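Local coordinates for tail component (Lactobacillus phage J-1, PDB 5LY8), which probably binds host cell-surface saccharides through this second carbohydrate-binding module of the evolved distal tail protein, helping the phage recognise Lactobacillus casei, at residues K13-Y18 with I234-W239. Sequence-based numbering, arbitrary orientation.
Sequences KSERVY and INVDYW
Lys13 and Val236 face each other as an antiparallel hydrogen-bonded pair, Val236 N donating to Lys13 O at 3.0 Å and Lys13 N to Val236 O at 3.1 Å. The tight part lies beside this bridge. There the side chain of Glu15 crosses that of Val236 at about a right angle, its carboxylate lying against the isopropyl group, with Glu15 OE2 3.4 Å from Val236 CG1; a branched, apolar valine suits this buried place, while Glu15 turns its charge to Ser86 and a water. That water accepts from Lys13 NZ and has Glu15 OE2 and Val236 O as possible acceptors, at 3.0 and 2.9 Å from its oxygen. The pairing joins strands 11-20 and 223-238, the first and last of the module, at one border of the antiparallel sheet in what its family suggests is a concanavalin-like fold, bringing the ordered chain's two ends together. A corner at Asn235, whose phi and psi are both positive, separates Ile234 from Val236; before it, Ser14 CB merely brushes Ile234 CG2 at 4.1 Å. The solvent side is looser: exposed Lys13, a long flexible cation suited to this place, bends at chi4 (-73°), bringing NZ over one face of the poorly ordered Tyr238 ring in a cation-pi contact, 3.8 Å from NZ to the ring centroid.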
loop_
_atom_site.group_PDB
_atom_site.type_symbol
_atom_site.label_atom_id
_atom_site.label_comp_id
_atom_site.label_asym_id
_atom_site.label_seq_id
_atom_site.Cartn_x
_atom_site.Cartn_y
_atom_site.Cartn_z
ATOM N N LYS A 13 17.298 9.610 -15.559
ATOM C CA LYS A 13 16.617 8.376 -15.922
ATOM C C LYS A 13 15.806 7.759 -14.743
ATOM O O LYS A 13 15.925 8.240 -13.641
ATOM C CB LYS A 13 17.625 7.405 -16.473
ATOM C CG LYS A 13 18.651 6.881 -15.507
ATOM C CD LYS A 13 19.549 5.886 -16.227
ATOM C CE LYS A 13 20.722 5.439 -15.383
ATOM N NZ LYS A 13 21.739 6.502 -15.260
ATOM N N SER A 14 15.016 6.708 -14.990
ATOM C CA SER A 14 14.368 5.978 -13.902
ATOM C C SER A 14 15.219 4.765 -13.548
ATOM O O SER A 14 15.923 4.225 -14.416
ATOM C CB SER A 14 12.941 5.580 -14.269
ATOM O OG SER A 14 12.877 4.634 -15.322
ATOM N N GLU A 15 15.224 4.381 -12.258
ATOM C CA GLU A 15 16.022 3.258 -11.788
ATOM C C GLU A 15 15.126 2.335 -10.976
ATOM O O GLU A 15 14.735 2.687 -9.857
ATOM C CB GLU A 15 17.231 3.715 -10.954
ATOM C CG GLU A 15 18.120 4.680 -11.697
ATOM C CD GLU A 15 19.278 5.260 -10.926
ATOM O OE1 GLU A 15 19.282 5.188 -9.669
ATOM O OE2 GLU A 15 20.151 5.864 -11.588
ATOM N N ARG A 16 14.803 1.164 -11.521
ATOM C CA ARG A 16 13.979 0.209 -10.825
ATOM C C ARG A 16 14.762 -0.485 -9.732
ATOM O O ARG A 16 15.884 -0.940 -9.975
ATOM C CB ARG A 16 13.359 -0.796 -11.802
ATOM C CG ARG A 16 12.112 -1.417 -11.180
ATOM C CD ARG A 16 11.269 -2.108 -12.195
ATOM N NE ARG A 16 10.320 -1.199 -12.828
ATOM C CZ ARG A 16 9.312 -1.629 -13.571
ATOM N NH1 ARG A 16 9.130 -2.926 -13.760
ATOM N NH2 ARG A 16 8.464 -0.766 -14.111
ATOM N N VAL A 17 14.224 -0.490 -8.513
ATOM C CA VAL A 17 14.860 -1.108 -7.360
ATOM C C VAL A 17 14.497 -2.585 -7.321
ATOM O O VAL A 17 15.370 -3.413 -7.035
ATOM C CB VAL A 17 14.445 -0.351 -6.081
ATOM C CG1 VAL A 17 14.762 -1.129 -4.807
ATOM C CG2 VAL A 17 15.108 1.019 -6.046
ATOM N N TYR A 18 13.221 -2.923 -7.575
ATOM C CA TYR A 18 12.809 -4.322 -7.560
ATOM C C TYR A 18 11.557 -4.387 -8.384
ATOM O O TYR A 18 10.899 -3.367 -8.600
ATOM C CB TYR A 18 12.536 -4.849 -6.117
ATOM C CG TYR A 18 11.207 -4.378 -5.557
ATOM C CD1 TYR A 18 11.100 -3.154 -4.903
ATOM C CD2 TYR A 18 10.043 -5.115 -5.757
ATOM C CE1 TYR A 18 9.867 -2.671 -4.468
ATOM C CE2 TYR A 18 8.808 -4.639 -5.325
ATOM C CZ TYR A 18 8.723 -3.407 -4.717
ATOM O OH TYR A 18 7.510 -2.911 -4.318
ATOM N N ILE A 234 12.943 8.001 -9.736
ATOM C CA ILE A 234 12.708 8.696 -11.003
ATOM C C ILE A 234 13.423 10.044 -11.013
ATOM O O ILE A 234 13.823 10.553 -9.955
ATOM C CB ILE A 234 11.211 8.800 -11.367
ATOM C CG1 ILE A 234 10.472 9.692 -10.369
ATOM C CG2 ILE A 234 10.545 7.405 -11.552
ATOM C CD1 ILE A 234 8.981 9.894 -10.619
ATOM N N ASN A 235 13.644 10.591 -12.223
ATOM C CA ASN A 235 14.350 11.872 -12.406
ATOM C C ASN A 235 15.724 11.788 -11.711
ATOM O O ASN A 235 16.058 12.654 -10.889
ATOM C CB ASN A 235 13.508 13.050 -11.846
ATOM C CG ASN A 235 12.107 13.114 -12.393
ATOM O OD1 ASN A 235 11.869 13.080 -13.609
ATOM N ND2 ASN A 235 11.150 13.191 -11.495
ATOM N N VAL A 236 16.463 10.672 -11.955
ATOM C CA VAL A 236 17.757 10.460 -11.291
ATOM C C VAL A 236 18.818 11.124 -12.143
ATOM O O VAL A 236 19.061 10.690 -13.285
ATOM C CB VAL A 236 18.149 8.983 -11.019
ATOM C CG1 VAL A 236 19.452 8.916 -10.205
ATOM C CG2 VAL A 236 17.037 8.215 -10.314
ATOM N N ASP A 237 19.525 12.113 -11.593
ATOM C CA ASP A 237 20.617 12.762 -12.344
ATOM C C ASP A 237 21.747 11.807 -12.640
ATOM O O ASP A 237 22.103 11.018 -11.841
ATOM C CB ASP A 237 21.231 13.895 -11.538
ATOM C CG ASP A 237 20.342 15.085 -11.394
ATOM O OD1 ASP A 237 19.345 15.183 -12.120
ATOM O OD2 ASP A 237 20.672 15.963 -10.566
ATOM N N TYR A 238 22.340 11.958 -13.811
ATOM C CA TYR A 238 23.550 11.226 -14.191
ATOM C C TYR A 238 24.290 12.050 -15.236
ATOM O O TYR A 238 23.713 12.876 -15.907
ATOM C CB TYR A 238 23.247 9.804 -14.671
ATOM C CG TYR A 238 22.714 9.700 -16.070
ATOM C CD1 TYR A 238 23.551 9.420 -17.134
ATOM C CD2 TYR A 238 21.372 9.886 -16.339
ATOM C CE1 TYR A 238 23.075 9.343 -18.433
ATOM C CE2 TYR A 238 20.875 9.795 -17.633
ATOM C CZ TYR A 238 21.734 9.524 -18.673
ATOM O OH TYR A 238 21.258 9.459 -19.941
ATOM N N TRP A 239 25.591 11.850 -15.323
ATOM C CA TRP A 239 26.372 12.552 -16.326
ATOM C C TRP A 239 27.164 11.523 -17.081
ATOM O O TRP A 239 27.072 10.358 -16.776
ATOM C CB TRP A 239 27.341 13.544 -15.676
ATOM C CG TRP A 239 26.763 14.852 -15.286
HETATM O O HOH W 1 20.640 8.280 -13.276
#